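Local structure of WGR domain-containing protein (2RA8) at residues 84-87 and 88-91; 163-166 and 167-171; 295-298 and 299-303. The protein is of unknown function but carries an N-terminal WGR domain joined to leucine-rich repeats, consistent with a role in binding other macromolecules. One frame throughout, in Å; residues are numbered along the deposited sequence.

Interaction 1 of 3, residues 84-87 and 88-91; sequences ALSY and DEAE
Ser86 and Glu89 grip each other in a capping box at the start of helix 87-91. Ser86 N donates to Glu89 OE1 at 2.8 Å along a nearly straight line (164°), OE1 receiving it on its anti lone pair, and in return Glu89 N gives its hydrogen to Ser86 OG at 3.1 Å. The serine torsion is what allows this: with chi1 63°, OG sits between the backbone N and the carbonyl carbon, facing the first turn. A weak bond from Ser86 OG to Glu89 OE1 (3.3 Å) adds to the box, and a water donates to both Glu89 OE1 and Ala84 O, relieving the approach of these two acceptors. The other carboxylate oxygen, Glu89 OE2, forms a salt bridge with Lys99.

Ordinary helical bonds follow, Ala90 N to Ser86 O and Glu91 N to Tyr87 O (3.0 Å). Beside them Tyr87 and Glu91 run side by side, Glu91 CG 3.6 Å from Tyr87 CE2, with ring and carboxylate planes only 16° apart. One water links Tyr87 OH to Glu91 OE2; another, also bound to OE2, lies over the centre of a ring face. Tyr87 OH further bonds Gly36 N of the second subunit, and Tyr119 meets the ring edge-to-face. Leu85 CD2 touches Glu89 CB at 3.7 Å.

With OE1 held by Ser86 N, more weakly by Ser86 OG, and by a water, and OE2 paired with lysine, Glu89 is probably ionised, and its negative charge probably interacts favourably with the N-terminal end of the helix.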
loop_
_atom_site.group_PDB
_atom_site.type_symbol
_atom_site.label_atom_id
_atom_site.label_comp_id
_atom_site.label_asym_id
_atom_site.label_seq_id
_atom_site.Cartn_x
_atom_site.Cartn_y
_atom_site.Cartn_z
ATOM N N ALA A 84 5.532 -12.041 14.754
ATOM C CA ALA A 84 5.366 -10.715 15.313
ATOM C C ALA A 84 4.498 -10.724 16.533
ATOM O O ALA A 84 3.579 -11.528 16.640
ATOM C CB ALA A 84 4.774 -9.790 14.260
ATOM N N LEU A 85 4.800 -9.829 17.468
ATOM C CA LEU A 85 4.024 -9.708 18.695
ATOM C C LEU A 85 3.032 -8.595 18.543
ATOM O O LEU A 85 3.390 -7.491 18.138
ATOM C CB LEU A 85 4.919 -9.371 19.899
ATOM C CG LEU A 85 5.527 -10.479 20.771
ATOM C CD1 LEU A 85 6.348 -9.837 21.884
ATOM C CD2 LEU A 85 4.433 -11.349 21.370
ATOM N N SER A 86 1.773 -8.874 18.853
ATOM C CA SER A 86 0.751 -7.840 18.789
ATOM C C SER A 86 0.777 -7.127 20.126
ATOM O O SER A 86 1.462 -7.564 21.064
ATOM C CB SER A 86 -0.635 -8.456 18.565
ATOM O OG SER A 86 -1.008 -9.294 19.646
ATOM N N TYR A 87 0.041 -6.025 20.226
ATOM C CA TYR A 87 -0.023 -5.260 21.465
ATOM C C TYR A 87 -0.703 -6.103 22.517
ATOM O O TYR A 87 -0.322 -6.084 23.691
ATOM C CB TYR A 87 -0.843 -3.974 21.256
ATOM C CG TYR A 87 -0.815 -3.016 22.428
ATOM C CD1 TYR A 87 0.130 -1.997 22.496
ATOM C CD2 TYR A 87 -1.730 -3.141 23.474
ATOM C CE1 TYR A 87 0.165 -1.119 23.579
ATOM C CE2 TYR A 87 -1.704 -2.277 24.560
ATOM C CZ TYR A 87 -0.758 -1.271 24.604
ATOM O OH TYR A 87 -0.733 -0.411 25.671
ATOM N N ASP A 88 -1.717 -6.853 22.091
ATOM C CA ASP A 88 -2.478 -7.706 22.992
ATOM C C ASP A 88 -1.622 -8.781 23.600
ATOM O O ASP A 88 -1.696 -9.040 24.799
ATOM C CB ASP A 88 -3.650 -8.356 22.249
ATOM C CG ASP A 88 -4.587 -7.336 21.622
ATOM O OD1 ASP A 88 -4.979 -6.375 22.316
ATOM O OD2 ASP A 88 -4.941 -7.500 20.437
ATOM N N GLU A 89 -0.801 -9.423 22.775
ATOM C CA GLU A 89 0.074 -10.478 23.265
ATOM C C GLU A 89 1.052 -9.928 24.279
ATOM O O GLU A 89 1.375 -10.593 25.267
ATOM C CB GLU A 89 0.833 -11.118 22.105
ATOM C CG GLU A 89 -0.053 -11.916 21.161
ATOM C CD GLU A 89 0.708 -12.459 19.961
ATOM O OE1 GLU A 89 1.265 -11.645 19.193
ATOM O OE2 GLU A 89 0.750 -13.699 19.784
ATOM N N ALA A 90 1.518 -8.704 24.045
ATOM C CA ALA A 90 2.453 -8.060 24.963
ATOM C C ALA A 90 1.776 -7.846 26.299
ATOM O O ALA A 90 2.356 -8.119 27.351
ATOM C CB ALA A 90 2.927 -6.726 24.385
ATOM N N GLU A 91 0.542 -7.352 26.263
ATOM C CA GLU A 91 -0.223 -7.124 27.486
ATOM C C GLU A 91 -0.420 -8.417 28.232
ATOM O O GLU A 91 -0.432 -8.446 29.467
ATOM C CB GLU A 91 -1.594 -6.526 27.152
ATOM C CG GLU A 91 -1.538 -5.062 26.788
ATOM C CD GLU A 91 -0.982 -4.223 27.918
ATOM O OE1 GLU A 91 -1.506 -4.331 29.047
ATOM O OE2 GLU A 91 -0.025 -3.460 27.681
HETATM O O HOH W 1 1.005 -11.525 16.436
HETATM O O HOH W 2 0.906 -1.059 28.372
HETATM O O HOH W 3 1.462 -3.796 25.482
#

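Interaction 2 of 3, residues 163-166 and 167-171; sequences DLSP and VLDAM
Helix 165-169 is the short helix of the beta-alpha-beta unit between strands 143-146 and 176-180, and the contact spans its single turn. Leu164 O receives Leu168 N at 3.0 Å and also takes a weaker bond from Val167 N, bent to 123°. Ser165 O accepts from Asp169 N at 3.0 Å, while Ala170 N reaches Pro166 O only weakly. Ahead of the turn, the Asp163 side chain caps the chain: Ser165 N points to Asp163 OD1 at 3.1 Å, meeting it from above the carboxylate plane. Pro166, which has no amide hydrogen to offer, occupies the first turn, where none is required.

Asp169 folds back on the same turn. Its CG lies anti to its own carbonyl carbon (chi1 -66°), which brings the carboxylate against Ser165 O. That oxygen faces the carboxylate carbon, Asp169 CG, at 2.9 Å, and the acceptor oxygens Asp169 OD1 and OD2 stand 3.1 and 3.2 Å from Ser165 O. Any repulsion among these acceptors is probably eased by cations: Lys190 forms a salt bridge with Asp169 OD2 and Arg192 one with OD1. Lys190 also donates to Ser165 OG, which is 3.8 Å from Asp169 OD2, so one ammonium group ties both side chains together.

In the apolar packing, Leu164 CD2 meets Val167 CG2 loosely at 4.3 Å. Leu164 and Val167 both press on Trp146 of strand 143-146, and Val167 also packs on Ala128 and Ile131. The turn thus packs on that strand and alongside helix 125-132, with Leu185 and Ile187 of the following loop covering Leu164 and Leu168.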
loop_
_atom_site.group_PDB
_atom_site.type_symbol
_atom_site.label_atom_id
_atom_site.label_comp_id
_atom_site.label_asym_id
_atom_site.label_seq_id
_atom_site.Cartn_x
_atom_site.Cartn_y
_atom_site.Cartn_z
ATOM N N ASP A 163 23.666 -5.441 17.686
ATOM C CA ASP A 163 24.704 -6.048 16.864
ATOM C C ASP A 163 24.134 -7.371 16.396
ATOM O O ASP A 163 23.856 -8.251 17.207
ATOM C CB ASP A 163 25.964 -6.271 17.695
ATOM C CG ASP A 163 27.013 -7.076 16.962
ATOM O OD1 ASP A 163 27.032 -7.053 15.714
ATOM O OD2 ASP A 163 27.833 -7.722 17.642
ATOM N N LEU A 164 23.922 -7.523 15.093
ATOM C CA LEU A 164 23.368 -8.778 14.590
ATOM C C LEU A 164 24.421 -9.747 14.099
ATOM O O LEU A 164 24.093 -10.803 13.567
ATOM C CB LEU A 164 22.365 -8.518 13.453
ATOM C CG LEU A 164 21.062 -7.755 13.758
ATOM C CD1 LEU A 164 20.173 -7.755 12.501
ATOM C CD2 LEU A 164 20.328 -8.410 14.911
ATOM N N SER A 165 25.695 -9.414 14.265
ATOM C CA SER A 165 26.735 -10.330 13.798
ATOM C C SER A 165 26.606 -11.704 14.432
ATOM O O SER A 165 26.846 -12.722 13.776
ATOM C CB SER A 165 28.125 -9.766 14.074
ATOM O OG SER A 165 29.128 -10.629 13.553
ATOM N N PRO A 166 26.227 -11.770 15.719
ATOM C CA PRO A 166 26.100 -13.099 16.330
ATOM C C PRO A 166 24.943 -13.896 15.774
ATOM O O PRO A 166 24.985 -15.130 15.740
ATOM C CB PRO A 166 25.922 -12.783 17.812
ATOM C CG PRO A 166 26.705 -11.517 17.975
ATOM C CD PRO A 166 26.269 -10.727 16.759
ATOM N N VAL A 167 23.898 -13.192 15.345
ATOM C CA VAL A 167 22.721 -13.837 14.773
ATOM C C VAL A 167 23.070 -14.384 13.415
ATOM O O VAL A 167 22.691 -15.504 13.076
ATOM C CB VAL A 167 21.539 -12.843 14.652
ATOM C CG1 VAL A 167 20.394 -13.474 13.875
ATOM C CG2 VAL A 167 21.063 -12.447 16.046
ATOM N N LEU A 168 23.806 -13.606 12.628
ATOM C CA LEU A 168 24.213 -14.059 11.312
ATOM C C LEU A 168 25.169 -15.237 11.454
ATOM O O LEU A 168 25.183 -16.134 10.611
ATOM C CB LEU A 168 24.886 -12.918 10.530
ATOM C CG LEU A 168 24.011 -11.663 10.307
ATOM C CD1 LEU A 168 24.804 -10.633 9.527
ATOM C CD2 LEU A 168 22.729 -12.022 9.557
ATOM N N ASP A 169 25.963 -15.251 12.526
ATOM C CA ASP A 169 26.904 -16.354 12.745
ATOM C C ASP A 169 26.183 -17.643 13.076
ATOM O O ASP A 169 26.684 -18.725 12.778
ATOM C CB ASP A 169 27.894 -16.032 13.880
ATOM C CG ASP A 169 28.835 -14.878 13.537
ATOM O OD1 ASP A 169 28.939 -14.507 12.346
ATOM O OD2 ASP A 169 29.481 -14.348 14.469
ATOM N N ALA A 170 25.011 -17.531 13.700
ATOM C CA ALA A 170 24.192 -18.695 14.062
ATOM C C ALA A 170 23.374 -19.232 12.876
ATOM O O ALA A 170 22.716 -20.268 12.978
ATOM C CB ALA A 170 23.248 -18.331 15.228
HETATM N N MSE A 171 23.421 -18.536 11.743
HETATM C CA MSE A 171 22.694 -18.963 10.553
HETATM C C MSE A 171 23.652 -19.039 9.405
HETATM O O MSE A 171 23.639 -18.204 8.507
HETATM C CB MSE A 171 21.575 -17.963 10.242
HETATM C CG MSE A 171 20.560 -17.891 11.355
HETATM SE SE MSE A 171 18.974 -16.841 10.851
HETATM C CE MSE A 171 18.549 -16.098 12.563
#

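Interaction 3 of 3, residues 295-298 and 299-303; sequences GARL and LLDHV
Arg297 and Asp301, one helical turn apart, pair at the C-terminal end of helix 293-300. Arg297 NE stands 3.6 Å from Asp301 OD1 in a long salt bridge, the guanidinium and carboxylate planes 26° apart. A water also bridges the pair: it donates to Asp301 OD1 at 2.7 Å and accepts a weak bond from Arg297 NH2. That nitrogen has a further partner in Glu326, with which it forms a salt bridge, so the guanidinium has two carboxylate partners, Asp301 just along the chain and Glu326 on helix 321-330. The arginine reaches them through bends at chi2 (-66°) and chi3 (94°), and NH2 comes to 3.3 Å from Leu300 CD1, the two side chains crossing at about a right angle.

The backbone acceptors are met in turn. Ala296 O takes Leu300 N at 3.1 Å. Asp301 N is shared: it donates to Arg297 O at 2.9 Å and, weakly, to Leu298 O. The Asp301 carboxylate also lies near Arg297 O, with OD2 3.3 Å from this acceptor, a crowding that the neighbouring arginine charge probably eases. Leu298 O meets the imidazole of His302 near the ring plane, 3.2 Å from CD2 at its edge. His302 N itself donates to Leu299 O as the chain leaves the helix.

Leu298 and Leu299 pack on Val269 of helix 265-274, while Ala296 and Leu300 rest on Met323 of helix 321-330. A helix held between its two neighbours, with leucines against the neighbouring helices and Asp301 at the surface, is characteristic of the helical side of a leucine-rich repeat domain.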
loop_
_atom_site.group_PDB
_atom_site.type_symbol
_atom_site.label_atom_id
_atom_site.label_comp_id
_atom_site.label_asym_id
_atom_site.label_seq_id
_atom_site.Cartn_x
_atom_site.Cartn_y
_atom_site.Cartn_z
ATOM N N GLY A 295 20.706 13.925 -13.752
ATOM C CA GLY A 295 21.223 12.621 -13.389
ATOM C C GLY A 295 21.031 11.681 -14.564
ATOM O O GLY A 295 21.962 10.983 -14.977
ATOM N N ALA A 296 19.816 11.663 -15.108
ATOM C CA ALA A 296 19.495 10.810 -16.252
ATOM C C ALA A 296 20.340 11.198 -17.434
ATOM O O ALA A 296 20.730 10.357 -18.246
ATOM C CB ALA A 296 18.026 10.943 -16.605
ATOM N N ARG A 297 20.615 12.493 -17.530
ATOM C CA ARG A 297 21.428 13.065 -18.597
ATOM C C ARG A 297 22.725 12.296 -18.749
ATOM O O ARG A 297 23.142 11.952 -19.862
ATOM C CB ARG A 297 21.756 14.520 -18.255
ATOM C CG ARG A 297 21.453 15.554 -19.330
ATOM C CD ARG A 297 22.317 15.382 -20.563
ATOM N NE ARG A 297 21.676 14.560 -21.586
ATOM C CZ ARG A 297 20.516 14.859 -22.167
ATOM N NH1 ARG A 297 19.863 15.961 -21.821
ATOM N NH2 ARG A 297 20.015 14.069 -23.109
ATOM N N LEU A 298 23.376 12.034 -17.620
ATOM C CA LEU A 298 24.642 11.316 -17.626
ATOM C C LEU A 298 24.509 9.981 -18.313
ATOM O O LEU A 298 25.375 9.585 -19.099
ATOM C CB LEU A 298 25.145 11.116 -16.195
ATOM C CG LEU A 298 25.264 12.362 -15.303
ATOM C CD1 LEU A 298 25.758 11.935 -13.943
ATOM C CD2 LEU A 298 26.212 13.382 -15.908
ATOM N N LEU A 299 23.418 9.277 -18.027
ATOM C CA LEU A 299 23.181 7.976 -18.636
ATOM C C LEU A 299 23.125 8.100 -20.126
ATOM O O LEU A 299 23.778 7.338 -20.844
ATOM C CB LEU A 299 21.866 7.376 -18.148
ATOM C CG LEU A 299 21.773 6.988 -16.678
ATOM C CD1 LEU A 299 20.318 6.698 -16.334
ATOM C CD2 LEU A 299 22.655 5.777 -16.405
ATOM N N LEU A 300 22.335 9.058 -20.604
ATOM C CA LEU A 300 22.184 9.285 -22.039
ATOM C C LEU A 300 23.473 9.697 -22.719
ATOM O O LEU A 300 23.669 9.396 -23.895
ATOM C CB LEU A 300 21.110 10.346 -22.309
ATOM C CG LEU A 300 19.676 9.955 -21.964
ATOM C CD1 LEU A 300 18.750 11.144 -22.168
ATOM C CD2 LEU A 300 19.249 8.784 -22.828
ATOM N N ASP A 301 24.350 10.390 -21.990
ATOM C CA ASP A 301 25.639 10.824 -22.537
ATOM C C ASP A 301 26.642 9.697 -22.513
ATOM O O ASP A 301 27.772 9.850 -22.978
ATOM C CB ASP A 301 26.233 11.990 -21.723
ATOM C CG ASP A 301 25.449 13.291 -21.872
ATOM O OD1 ASP A 301 24.833 13.513 -22.933
ATOM O OD2 ASP A 301 25.474 14.107 -20.928
ATOM N N HIS A 302 26.239 8.556 -21.962
ATOM C CA HIS A 302 27.127 7.403 -21.855
ATOM C C HIS A 302 26.409 6.099 -22.066
ATOM O O HIS A 302 26.576 5.165 -21.281
ATOM C CB HIS A 302 27.777 7.378 -20.474
ATOM C CG HIS A 302 28.704 8.521 -20.221
ATOM N ND1 HIS A 302 29.915 8.652 -20.869
ATOM C CD2 HIS A 302 28.605 9.585 -19.389
ATOM C CE1 HIS A 302 30.520 9.748 -20.446
ATOM N NE2 HIS A 302 29.746 10.332 -19.548
ATOM N N VAL A 303 25.604 6.019 -23.121
ATOM C CA VAL A 303 24.865 4.794 -23.415
ATOM C C VAL A 303 25.821 3.639 -23.603
ATOM O O VAL A 303 25.497 2.493 -23.295
ATOM C CB VAL A 303 24.018 4.948 -24.692
ATOM C CG1 VAL A 303 23.133 3.730 -24.879
ATOM C CG2 VAL A 303 23.176 6.216 -24.606
HETATM O O HOH W 4 22.794 13.092 -24.696
#

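Overall arrangement
The three contacts come in series along the chain, each in a helical turn accompanying the ten-stranded parallel sheet of the leucine-rich repeat domain. Interaction 1 follows the first, outermost strand, 80-83; interaction 2 lies between the third and fourth strands, 143-146 and 176-180; interaction 3 falls between the eighth and ninth, 283-285 and 311-313. Their centres are about 25 Å apart between 1 and 2, 41 Å between 2 and 3 and 50 Å between 1 and 3, which lie on opposite sides of the chain's centre. None touches another, so they are separate local fastenings along the domain; among them, interaction 1 alone reaches the second subunit.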